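Local coordinates for arginine decarboxylase, A207R protein (Paramecium bursaria Chlorella virus 1, PDB 2NVA) that catalyses the pyridoxal 5'-phosphate-dependent decarboxylation of arginine to agmatine, at residues 127-132 and 167-172; 159-164 and 202-207; 264-269 and 343-348; 302-307 and 334-339. All coordinates share one frame; numbering follows the deposited sequence.

Contact 1. Residues 127-132 and 167-172; sequences NCKMIL and DIEVIG
Met130 O is gripped by two neighbouring residues of segment 167-172: Ile171 N donates to Met130 O at 2.8 Å, and Val170 CA makes a longer C-H...O contact with the same oxygen. On either side of this carbonyl the parallel pairing continues, with Met130 N bonded to Glu169 O at 2.9 Å in an almost straight line (N-H...O 171°) and Leu132 N to Gly172 O at 2.9 Å. Gly172 N finds no partner in the model, so one buried backbone amide is left unsatisfied. Before the strands pair, Glu169 N donates to a water that sits 2.8 Å from Cys128 O and closes the gap between the chains. The side chains of Lys129 and Glu169 run alongside each other, pointing the same way. Their salt bridge, Lys129 NZ to Glu169 OE2 at 3.2 Å, uses the syn side of the carboxylate, with the amine 32° out of its plane. Glu169 reaches it fully extended, whereas Lys129 bends only at its last torsion (chi4 -60°). Ile171 lies against the aliphatic part of Lys129, with Ile171 CD1 3.7 Å from Lys129 CB. Packing is tightest where Met130 CG presses on Ile168 CG2 at 3.3 Å, and helix 115-124 closes over both residues. Strands 129-133 and 170-174, connected through helix 156-165, form a beta-alpha-beta crossover of the TIM barrel.

Contact 2. Residues 159-164 and 202-207; sequences LLEYAK and ISVGHK
The bend of Lys164 at chi2 (78°), beyond a CG that is anti to the backbone N (chi1 -169°), lays its chain over the imidazole of His206. Lys164 CD sits over one face of that ring, 4.3 Å from the centroid, in a CH-pi contact offset toward the rim. The two side chains slide past each other in opposite directions, so that each ends at a backbone carbonyl of the opposite segment. Lys164 NZ bonds Gly205 O at 2.8 Å, approaching from above the carbonyl plane. His206 NE2 donates to Leu160 O at 2.9 Å, with the oxygen in the ring plane and the N-H...O angle 173°. Leu160 O also takes the helical bond from Lys164 N, and its two donors arrive from opposite faces of the carbonyl plane. Val204 wedges in beside them: its CG1 lies 3.5 Å from Leu160 O, and its CG2 packs 3.7 Å from Glu161 CG, whose carboxylate turns to Arg157. Gly205, with positive phi, is the C-prime residue of the Schellman motif that ends helix 184-204. The donor direction implies that His206 carries a proton on NE2, while the ammonium group of Lys164 probably offsets the partial negative charge at the end of helix 184-204.

Contact 3. Residues 264-269 and 343-348; sequences LATQVI and DWVYFP
Strands 264-269 and 344-347 run antiparallel, their short axes 4.5 Å apart at closest approach, with Leu264-Phe347 and Thr266-Val345 as hydrogen-bonded pairs and Ala265-Tyr346 and Gln267-Trp344 as non-hydrogen-bonded pairs. They belong to the mixed beta-sheet domain that accompanies the TIM barrel in decarboxylases of the ornithine decarboxylase-like fold. Thr266 and Val345 exchange two backbone bonds, each 2.9 Å: Thr266 N to Val345 O and Val345 N to Thr266 O. Beyond the regular pairs, Val268 N reaches Asp343 O at 2.9 Å, extending the register to the residue before the strand. One face of the sheet carries Leu264, Thr266, Val345 and Phe347. Here Thr266 and Val345 stand side by side, and Thr266 CG2 meets the edge of the Phe347 ring, 3.7 Å from CE2, in the ring plane. This methyl occupies the place between the backbone N and the carbonyl carbon because OG1 is anti to the N (chi1 -179°), and OG1 itself bonds Asn283. Phe347 also packs edge-to-face with Phe290. On the other face, Ala265, Gln267, Trp344 and Tyr346 come together. The indole swings across the neighbouring strand: Gln267 CB stands over the centre of its six-membered ring, 3.6 Å from the centroid, in a CH-pi contact, while Ala265 O lies at the ring's edge. The amide of Gln267 is tilted 35° from the indole plane. Its NE2 comes within 3.2 Å of Trp344 NE1, but both are donors and do not bond; NE2 gives its hydrogen bond to Gly342 O instead.

Contact 4. Residues 302-307 and 334-339; sequences PQLLRD and VALPEL
Leu304 drives the close packing here, with its branched end set against Pro337 and Leu339. Its CG lies 3.6 Å from Leu339 CD2, a methyl that touches both branches of Leu304 as well. Leu304 CD2 rests on the proline ring, 3.8 Å from Pro337 CB, the two side chains passing in opposite directions. A chi1 of -91°, well away from a staggered value, turns Leu304 toward these two residues. Deeper in, the side chains of Pro302 and Leu336 cross, with Pro302 CG 3.9 Å from Leu336 CD1; strand 344-347 borders Pro302, through Val345 and Phe347. The outer side is sparser and polar. Arg306 runs out extended and then bends at chi3 (48°), which brings its guanidinium edge-on to the backbone at Glu338. NH2 donates to Glu338 O at 3.0 Å, lying in the carbonyl plane, and the oxygen is only 7° out of the guanidinium plane. A water bridges the same two groups: it accepts from Arg306 NH1 at 2.9 Å and donates to Glu338 O at 2.7 Å. That carbonyl is therefore held by two donors, one of them solvent. Arg306 NH2 has a stronger partner in Asp343, with which it forms a salt bridge, while the carboxylate of Glu338 turns to Lys271. The apolar half thus joins the two segments by van der Waals packing of buried carbon surface, whereas the polar half pins the rotation of the guanidinium through directed bonds, its positive charge probably balanced by Asp343.

The four contacts form two touching pairs at opposite sides of the chain's centre. Contacts 1 and 2 lie in the barrel, their centres 9 Å apart, and meet where Val170 packs on Ala163 and Ile168 N probably bonds Ala163 O. Contacts 3 and 4, also 9 Å apart, share the sheet domain: strand 303-304 flanks strand 344-347, and Gln303 N probably bonds Tyr346 O at 2.8 Å. Contact 1 is 48 Å from contact 3, centre to centre. The side chain of Ile131 is about 10 Å from a bound cofactor-agmatine adduct, and that of Leu264 is about 14 Å from a bound adduct, not necessarily the same copy; contacts 2 and 4 lie away from the cofactor site.

Contact 1. Residues 127-132 and 167-172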
# COMPACT_ATOMS: atom_id res chain seq x y z
N ASN A 127 35.44 -5.74 3.34
CA ASN A 127 36.03 -5.27 2.09
C ASN A 127 35.02 -4.70 1.09
O ASN A 127 35.35 -4.46 -0.06
CB ASN A 127 36.86 -6.38 1.44
CG ASN A 127 38.06 -6.77 2.29
OD1 ASN A 127 38.72 -5.90 2.89
ND2 ASN A 127 38.35 -8.06 2.35
N CYS A 128 33.80 -4.47 1.54
CA CYS A 128 32.80 -3.81 0.71
C CYS A 128 33.30 -2.39 0.40
O CYS A 128 33.77 -1.68 1.30
CB CYS A 128 31.46 -3.77 1.44
SG CYS A 128 30.09 -3.20 0.41
N LYS A 129 33.24 -2.01 -0.87
CA LYS A 129 33.63 -0.66 -1.27
C LYS A 129 32.46 0.27 -0.99
O LYS A 129 31.35 0.04 -1.48
CB LYS A 129 34.05 -0.62 -2.73
CG LYS A 129 35.18 -1.61 -3.04
CD LYS A 129 35.74 -1.40 -4.44
CE LYS A 129 36.64 -2.58 -4.87
NZ LYS A 129 37.80 -2.77 -3.94
N MET A 130 32.71 1.33 -0.23
CA MET A 130 31.64 2.17 0.30
C MET A 130 31.49 3.51 -0.40
O MET A 130 32.48 4.14 -0.77
CB MET A 130 31.81 2.39 1.81
CG MET A 130 31.79 1.09 2.63
SD MET A 130 30.36 0.01 2.32
CE MET A 130 29.03 1.00 3.00
N ILE A 131 30.24 3.92 -0.57
CA ILE A 131 29.91 5.21 -1.17
C ILE A 131 29.16 6.03 -0.13
O ILE A 131 28.12 5.61 0.36
CB ILE A 131 29.06 5.05 -2.47
CG1 ILE A 131 29.87 4.35 -3.56
CG2 ILE A 131 28.57 6.39 -2.97
CD1 ILE A 131 29.04 3.92 -4.79
N LEU A 132 29.70 7.19 0.22
CA LEU A 132 29.04 8.03 1.20
C LEU A 132 27.89 8.78 0.54
O LEU A 132 28.10 9.55 -0.39
CB LEU A 132 30.03 9.00 1.86
CG LEU A 132 29.42 10.08 2.77
CD1 LEU A 132 28.74 9.49 4.01
CD2 LEU A 132 30.47 11.12 3.16
N ASP A 167 39.41 0.78 8.48
CA ASP A 167 40.00 0.17 7.29
C ASP A 167 38.94 -0.12 6.23
O ASP A 167 39.02 -1.13 5.52
CB ASP A 167 40.78 -1.10 7.66
CG ASP A 167 42.08 -0.79 8.37
OD1 ASP A 167 42.66 0.30 8.13
OD2 ASP A 167 42.56 -1.65 9.15
N ILE A 168 37.96 0.77 6.16
CA ILE A 168 36.88 0.72 5.16
C ILE A 168 37.21 1.63 3.98
O ILE A 168 37.50 2.81 4.17
CB ILE A 168 35.50 1.14 5.76
CG1 ILE A 168 35.03 0.20 6.89
CG2 ILE A 168 34.42 1.21 4.65
CD1 ILE A 168 35.26 -1.28 6.59
N GLU A 169 37.20 1.06 2.78
CA GLU A 169 37.54 1.78 1.56
C GLU A 169 36.34 2.60 1.09
O GLU A 169 35.34 2.03 0.66
CB GLU A 169 37.96 0.77 0.49
CG GLU A 169 38.52 1.37 -0.80
CD GLU A 169 38.90 0.29 -1.82
OE1 GLU A 169 39.37 0.65 -2.94
OE2 GLU A 169 38.73 -0.91 -1.51
N VAL A 170 36.43 3.92 1.19
CA VAL A 170 35.40 4.80 0.62
C VAL A 170 35.81 5.16 -0.81
O VAL A 170 36.84 5.81 -1.03
CB VAL A 170 35.17 6.07 1.48
CG1 VAL A 170 34.17 7.00 0.79
CG2 VAL A 170 34.64 5.68 2.88
N ILE A 171 35.00 4.74 -1.79
CA ILE A 171 35.36 4.91 -3.20
C ILE A 171 34.59 6.02 -3.92
O ILE A 171 34.85 6.30 -5.09
CB ILE A 171 35.24 3.58 -4.00
CG1 ILE A 171 33.78 3.09 -4.06
CG2 ILE A 171 36.21 2.53 -3.44
CD1 ILE A 171 33.53 2.07 -5.17
N GLY A 172 33.65 6.66 -3.22
CA GLY A 172 32.88 7.73 -3.86
C GLY A 172 31.79 8.35 -3.03
O GLY A 172 31.63 8.08 -1.82
O HOH W 1 38.03 -2.68 0.75
O HOH W 2 36.21 -1.76 2.66

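Contact 2. Residues 159-164 and 202-207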
# COMPACT_ATOMS: atom_id res chain seq x y z
N LEU A 159 32.49 11.02 9.34
CA LEU A 159 32.13 9.71 8.78
C LEU A 159 33.25 9.12 7.93
O LEU A 159 33.51 7.93 7.98
CB LEU A 159 30.85 9.82 7.95
CG LEU A 159 29.55 10.00 8.75
CD1 LEU A 159 28.41 10.20 7.79
CD2 LEU A 159 29.27 8.80 9.66
N LEU A 160 33.92 9.98 7.18
CA LEU A 160 35.04 9.56 6.35
C LEU A 160 36.23 9.14 7.20
O LEU A 160 36.93 8.18 6.85
CB LEU A 160 35.44 10.67 5.37
CG LEU A 160 34.38 11.00 4.29
CD1 LEU A 160 34.68 12.32 3.62
CD2 LEU A 160 34.28 9.88 3.25
N GLU A 161 36.45 9.84 8.31
CA GLU A 161 37.52 9.50 9.24
C GLU A 161 37.24 8.20 9.95
O GLU A 161 38.15 7.39 10.16
CB GLU A 161 37.71 10.63 10.25
CG GLU A 161 38.42 11.84 9.67
CD GLU A 161 38.48 13.02 10.64
OE1 GLU A 161 39.42 13.84 10.49
OE2 GLU A 161 37.60 13.14 11.53
N TYR A 162 35.98 7.99 10.31
CA TYR A 162 35.57 6.75 10.95
C TYR A 162 35.74 5.56 10.01
O TYR A 162 36.19 4.49 10.44
CB TYR A 162 34.13 6.86 11.45
CG TYR A 162 33.76 5.81 12.47
CD1 TYR A 162 34.33 5.81 13.75
CD2 TYR A 162 32.84 4.81 12.17
CE1 TYR A 162 33.99 4.83 14.69
CE2 TYR A 162 32.48 3.85 13.09
CZ TYR A 162 33.04 3.86 14.34
OH TYR A 162 32.69 2.90 15.25
N ALA A 163 35.40 5.75 8.75
CA ALA A 163 35.62 4.70 7.76
C ALA A 163 37.12 4.38 7.66
O ALA A 163 37.50 3.21 7.69
CB ALA A 163 35.06 5.11 6.41
N LYS A 164 37.96 5.41 7.57
CA LYS A 164 39.43 5.23 7.49
C LYS A 164 39.94 4.43 8.70
O LYS A 164 40.73 3.49 8.55
CB LYS A 164 40.13 6.60 7.42
CG LYS A 164 41.63 6.55 7.08
CD LYS A 164 41.86 6.31 5.58
CE LYS A 164 43.32 5.98 5.29
NZ LYS A 164 43.51 5.64 3.85
N ILE A 202 39.54 12.62 0.00
CA ILE A 202 40.96 12.63 -0.38
C ILE A 202 41.82 13.14 0.79
O ILE A 202 42.88 12.57 1.09
CB ILE A 202 41.19 13.45 -1.68
CG1 ILE A 202 40.57 12.71 -2.88
CG2 ILE A 202 42.69 13.69 -1.94
CD1 ILE A 202 40.35 13.57 -4.10
N SER A 203 41.34 14.20 1.45
CA SER A 203 42.02 14.81 2.58
C SER A 203 42.23 13.82 3.74
O SER A 203 43.28 13.80 4.38
CB SER A 203 41.27 16.06 3.07
OG SER A 203 41.97 16.67 4.15
N VAL A 204 41.22 12.99 3.98
CA VAL A 204 41.24 11.96 5.02
C VAL A 204 42.19 10.81 4.65
O VAL A 204 42.76 10.16 5.55
CB VAL A 204 39.78 11.47 5.31
CG1 VAL A 204 39.74 10.18 6.10
CG2 VAL A 204 39.01 12.56 6.04
N GLY A 205 42.40 10.58 3.36
CA GLY A 205 43.31 9.52 2.90
C GLY A 205 42.66 8.45 2.03
O GLY A 205 43.29 7.45 1.68
N HIS A 206 41.39 8.64 1.69
CA HIS A 206 40.70 7.77 0.74
C HIS A 206 41.11 8.14 -0.67
O HIS A 206 41.64 9.23 -0.89
CB HIS A 206 39.17 7.90 0.90
CG HIS A 206 38.68 7.47 2.25
ND1 HIS A 206 38.65 6.15 2.64
CD2 HIS A 206 38.23 8.19 3.31
CE1 HIS A 206 38.19 6.07 3.88
NE2 HIS A 206 37.94 7.29 4.31
N LYS A 207 40.86 7.23 -1.60
CA LYS A 207 41.16 7.42 -3.02
C LYS A 207 39.87 7.22 -3.82
O LYS A 207 39.75 6.24 -4.57
CB LYS A 207 42.28 6.47 -3.47
CG LYS A 207 43.60 6.77 -2.75
CD LYS A 207 44.78 5.91 -3.23
CE LYS A 207 44.83 4.56 -2.50
NZ LYS A 207 46.25 3.96 -2.56

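Contact 3. Residues 264-269 and 343-348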
# COMPACT_ATOMS: atom_id res chain seq x y z
N LEU A 264 -1.65 0.45 -18.25
CA LEU A 264 -2.50 -0.41 -17.42
C LEU A 264 -3.94 -0.32 -17.89
O LEU A 264 -4.54 0.74 -17.84
CB LEU A 264 -2.39 -0.02 -15.94
CG LEU A 264 -3.24 -0.82 -14.93
CD1 LEU A 264 -3.09 -2.33 -15.07
CD2 LEU A 264 -2.89 -0.37 -13.50
N ALA A 265 -4.48 -1.44 -18.36
CA ALA A 265 -5.86 -1.53 -18.85
C ALA A 265 -6.77 -2.02 -17.73
O ALA A 265 -6.43 -2.97 -17.02
CB ALA A 265 -5.94 -2.46 -20.04
N THR A 266 -7.91 -1.35 -17.57
CA THR A 266 -8.85 -1.67 -16.51
C THR A 266 -10.28 -1.47 -17.01
O THR A 266 -10.53 -0.64 -17.90
CB THR A 266 -8.57 -0.86 -15.21
OG1 THR A 266 -9.49 -1.22 -14.18
CG2 THR A 266 -8.65 0.65 -15.44
N GLN A 267 -11.21 -2.22 -16.42
CA GLN A 267 -12.58 -2.25 -16.91
C GLN A 267 -13.54 -1.55 -15.94
O GLN A 267 -13.37 -1.65 -14.72
CB GLN A 267 -13.03 -3.71 -17.10
CG GLN A 267 -14.32 -3.87 -17.91
CD GLN A 267 -14.80 -5.31 -17.95
OE1 GLN A 267 -14.83 -5.99 -16.94
NE2 GLN A 267 -15.19 -5.77 -19.14
N VAL A 268 -14.54 -0.87 -16.49
CA VAL A 268 -15.65 -0.33 -15.72
C VAL A 268 -16.52 -1.50 -15.25
O VAL A 268 -17.09 -2.23 -16.07
CB VAL A 268 -16.53 0.64 -16.54
CG1 VAL A 268 -17.68 1.18 -15.69
CG2 VAL A 268 -15.67 1.78 -17.11
N ILE A 269 -16.59 -1.68 -13.94
CA ILE A 269 -17.35 -2.78 -13.36
C ILE A 269 -18.61 -2.34 -12.62
O ILE A 269 -19.47 -3.16 -12.34
CB ILE A 269 -16.46 -3.72 -12.48
CG1 ILE A 269 -15.90 -3.01 -11.24
CG2 ILE A 269 -15.33 -4.35 -13.31
CD1 ILE A 269 -16.85 -3.04 -10.04
N ASP A 343 -16.96 -1.39 -20.46
CA ASP A 343 -15.96 -0.58 -21.20
C ASP A 343 -14.58 -0.80 -20.62
O ASP A 343 -14.42 -0.87 -19.39
CB ASP A 343 -16.25 0.92 -21.09
CG ASP A 343 -17.18 1.43 -22.19
OD1 ASP A 343 -17.04 0.96 -23.34
OD2 ASP A 343 -18.00 2.33 -21.91
N TRP A 344 -13.58 -0.89 -21.49
CA TRP A 344 -12.20 -0.92 -21.02
C TRP A 344 -11.56 0.42 -21.30
O TRP A 344 -11.87 1.10 -22.30
CB TRP A 344 -11.41 -2.02 -21.76
CG TRP A 344 -11.73 -3.42 -21.31
CD1 TRP A 344 -12.72 -4.25 -21.79
CD2 TRP A 344 -11.04 -4.17 -20.31
NE1 TRP A 344 -12.68 -5.46 -21.14
CE2 TRP A 344 -11.66 -5.44 -20.22
CE3 TRP A 344 -9.95 -3.88 -19.47
CZ2 TRP A 344 -11.22 -6.42 -19.32
CZ3 TRP A 344 -9.52 -4.87 -18.58
CH2 TRP A 344 -10.15 -6.11 -18.51
N VAL A 345 -10.66 0.82 -20.41
CA VAL A 345 -9.83 1.99 -20.63
C VAL A 345 -8.39 1.59 -20.36
O VAL A 345 -8.15 0.54 -19.76
CB VAL A 345 -10.23 3.19 -19.71
CG1 VAL A 345 -11.72 3.54 -19.89
CG2 VAL A 345 -9.94 2.89 -18.24
N TYR A 346 -7.43 2.41 -20.79
CA TYR A 346 -6.08 2.21 -20.30
C TYR A 346 -5.45 3.52 -19.85
O TYR A 346 -5.79 4.59 -20.33
CB TYR A 346 -5.21 1.46 -21.31
CG TYR A 346 -4.77 2.27 -22.50
CD1 TYR A 346 -3.59 3.03 -22.47
CD2 TYR A 346 -5.52 2.26 -23.68
CE1 TYR A 346 -3.19 3.78 -23.56
CE2 TYR A 346 -5.11 3.00 -24.78
CZ TYR A 346 -3.95 3.76 -24.71
OH TYR A 346 -3.56 4.50 -25.80
N PHE A 347 -4.51 3.40 -18.92
CA PHE A 347 -3.75 4.53 -18.41
C PHE A 347 -2.34 4.47 -18.98
O PHE A 347 -1.61 3.49 -18.74
CB PHE A 347 -3.71 4.50 -16.88
CG PHE A 347 -5.04 4.80 -16.25
CD1 PHE A 347 -5.35 6.10 -15.86
CD2 PHE A 347 -5.99 3.79 -16.08
CE1 PHE A 347 -6.58 6.40 -15.28
CE2 PHE A 347 -7.24 4.08 -15.50
CZ PHE A 347 -7.53 5.39 -15.10
N PRO A 348 -1.97 5.49 -19.78
CA PRO A 348 -0.64 5.51 -20.40
C PRO A 348 0.47 5.67 -19.37
O PRO A 348 0.22 6.19 -18.29
CB PRO A 348 -0.69 6.77 -21.30
CG PRO A 348 -2.15 7.11 -21.45
CD PRO A 348 -2.80 6.65 -20.16

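Contact 4. Residues 302-307 and 334-339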
# COMPACT_ATOMS: atom_id res chain seq x y z
N PRO A 302 -7.62 8.41 -18.17
CA PRO A 302 -7.60 7.21 -19.01
C PRO A 302 -7.88 7.51 -20.48
O PRO A 302 -8.47 8.55 -20.82
CB PRO A 302 -8.73 6.38 -18.43
CG PRO A 302 -9.73 7.40 -17.96
CD PRO A 302 -8.88 8.53 -17.42
N GLN A 303 -7.47 6.56 -21.32
CA GLN A 303 -7.82 6.53 -22.74
C GLN A 303 -8.93 5.50 -22.94
O GLN A 303 -8.79 4.36 -22.51
CB GLN A 303 -6.59 6.10 -23.55
CG GLN A 303 -5.45 7.11 -23.48
CD GLN A 303 -5.71 8.31 -24.35
OE1 GLN A 303 -6.05 8.17 -25.52
NE2 GLN A 303 -5.55 9.50 -23.78
N LEU A 304 -10.02 5.90 -23.59
CA LEU A 304 -11.10 4.96 -23.91
C LEU A 304 -10.68 4.03 -25.05
O LEU A 304 -10.07 4.48 -26.03
CB LEU A 304 -12.35 5.72 -24.35
CG LEU A 304 -13.37 6.12 -23.30
CD1 LEU A 304 -12.86 7.27 -22.43
CD2 LEU A 304 -14.66 6.51 -24.05
N LEU A 305 -10.98 2.75 -24.92
CA LEU A 305 -10.71 1.80 -26.00
C LEU A 305 -11.83 1.78 -27.04
O LEU A 305 -11.57 1.51 -28.21
CB LEU A 305 -10.39 0.41 -25.45
CG LEU A 305 -8.98 0.42 -24.83
CD1 LEU A 305 -8.83 -0.64 -23.75
CD2 LEU A 305 -7.88 0.31 -25.89
N ARG A 306 -13.06 2.05 -26.60
CA ARG A 306 -14.20 2.22 -27.51
C ARG A 306 -14.10 3.55 -28.27
O ARG A 306 -13.89 4.61 -27.67
CB ARG A 306 -15.51 2.16 -26.72
CG ARG A 306 -16.74 2.50 -27.52
CD ARG A 306 -18.02 2.19 -26.74
NE ARG A 306 -18.01 2.72 -25.37
CZ ARG A 306 -18.35 3.96 -25.03
NH1 ARG A 306 -18.72 4.83 -25.97
NH2 ARG A 306 -18.32 4.34 -23.75
N ASP A 307 -14.19 3.48 -29.60
CA ASP A 307 -14.15 4.68 -30.45
C ASP A 307 -15.43 5.52 -30.26
O ASP A 307 -16.55 4.99 -30.26
CB ASP A 307 -14.00 4.29 -31.92
CG ASP A 307 -13.67 5.48 -32.82
OD1 ASP A 307 -13.33 6.57 -32.29
OD2 ASP A 307 -13.75 5.34 -34.05
N VAL A 334 -12.86 14.19 -13.62
CA VAL A 334 -12.30 14.24 -14.97
C VAL A 334 -13.43 14.25 -16.00
O VAL A 334 -14.42 13.53 -15.85
CB VAL A 334 -11.29 13.07 -15.21
CG1 VAL A 334 -11.96 11.70 -15.00
CG2 VAL A 334 -10.62 13.18 -16.61
N ALA A 335 -13.29 15.07 -17.04
CA ALA A 335 -14.28 15.10 -18.11
C ALA A 335 -13.99 13.96 -19.09
O ALA A 335 -12.86 13.84 -19.59
CB ALA A 335 -14.24 16.45 -18.81
N LEU A 336 -15.00 13.14 -19.37
CA LEU A 336 -14.84 11.99 -20.27
C LEU A 336 -16.14 11.75 -21.03
O LEU A 336 -17.19 12.14 -20.55
CB LEU A 336 -14.49 10.73 -19.45
CG LEU A 336 -13.11 10.58 -18.78
CD1 LEU A 336 -13.07 9.32 -17.91
CD2 LEU A 336 -11.99 10.56 -19.82
N PRO A 337 -16.07 11.08 -22.20
CA PRO A 337 -17.27 10.56 -22.81
C PRO A 337 -17.95 9.64 -21.78
O PRO A 337 -17.27 9.04 -20.94
CB PRO A 337 -16.74 9.73 -23.99
CG PRO A 337 -15.43 10.37 -24.34
CD PRO A 337 -14.86 10.76 -23.00
N GLU A 338 -19.27 9.54 -21.83
CA GLU A 338 -19.97 8.62 -20.95
C GLU A 338 -19.44 7.19 -21.11
O GLU A 338 -19.24 6.71 -22.23
CB GLU A 338 -21.49 8.64 -21.19
CG GLU A 338 -22.23 7.80 -20.16
CD GLU A 338 -23.74 7.90 -20.27
OE1 GLU A 338 -24.26 8.70 -21.10
OE2 GLU A 338 -24.42 7.19 -19.50
N LEU A 339 -19.19 6.52 -19.98
CA LEU A 339 -18.72 5.14 -20.01
C LEU A 339 -19.85 4.19 -19.58
O LEU A 339 -20.83 4.64 -18.98
CB LEU A 339 -17.52 4.97 -19.07
CG LEU A 339 -16.33 5.91 -19.24
CD1 LEU A 339 -15.33 5.72 -18.10
CD2 LEU A 339 -15.65 5.66 -20.57
O HOH W 3 -19.55 7.36 -24.88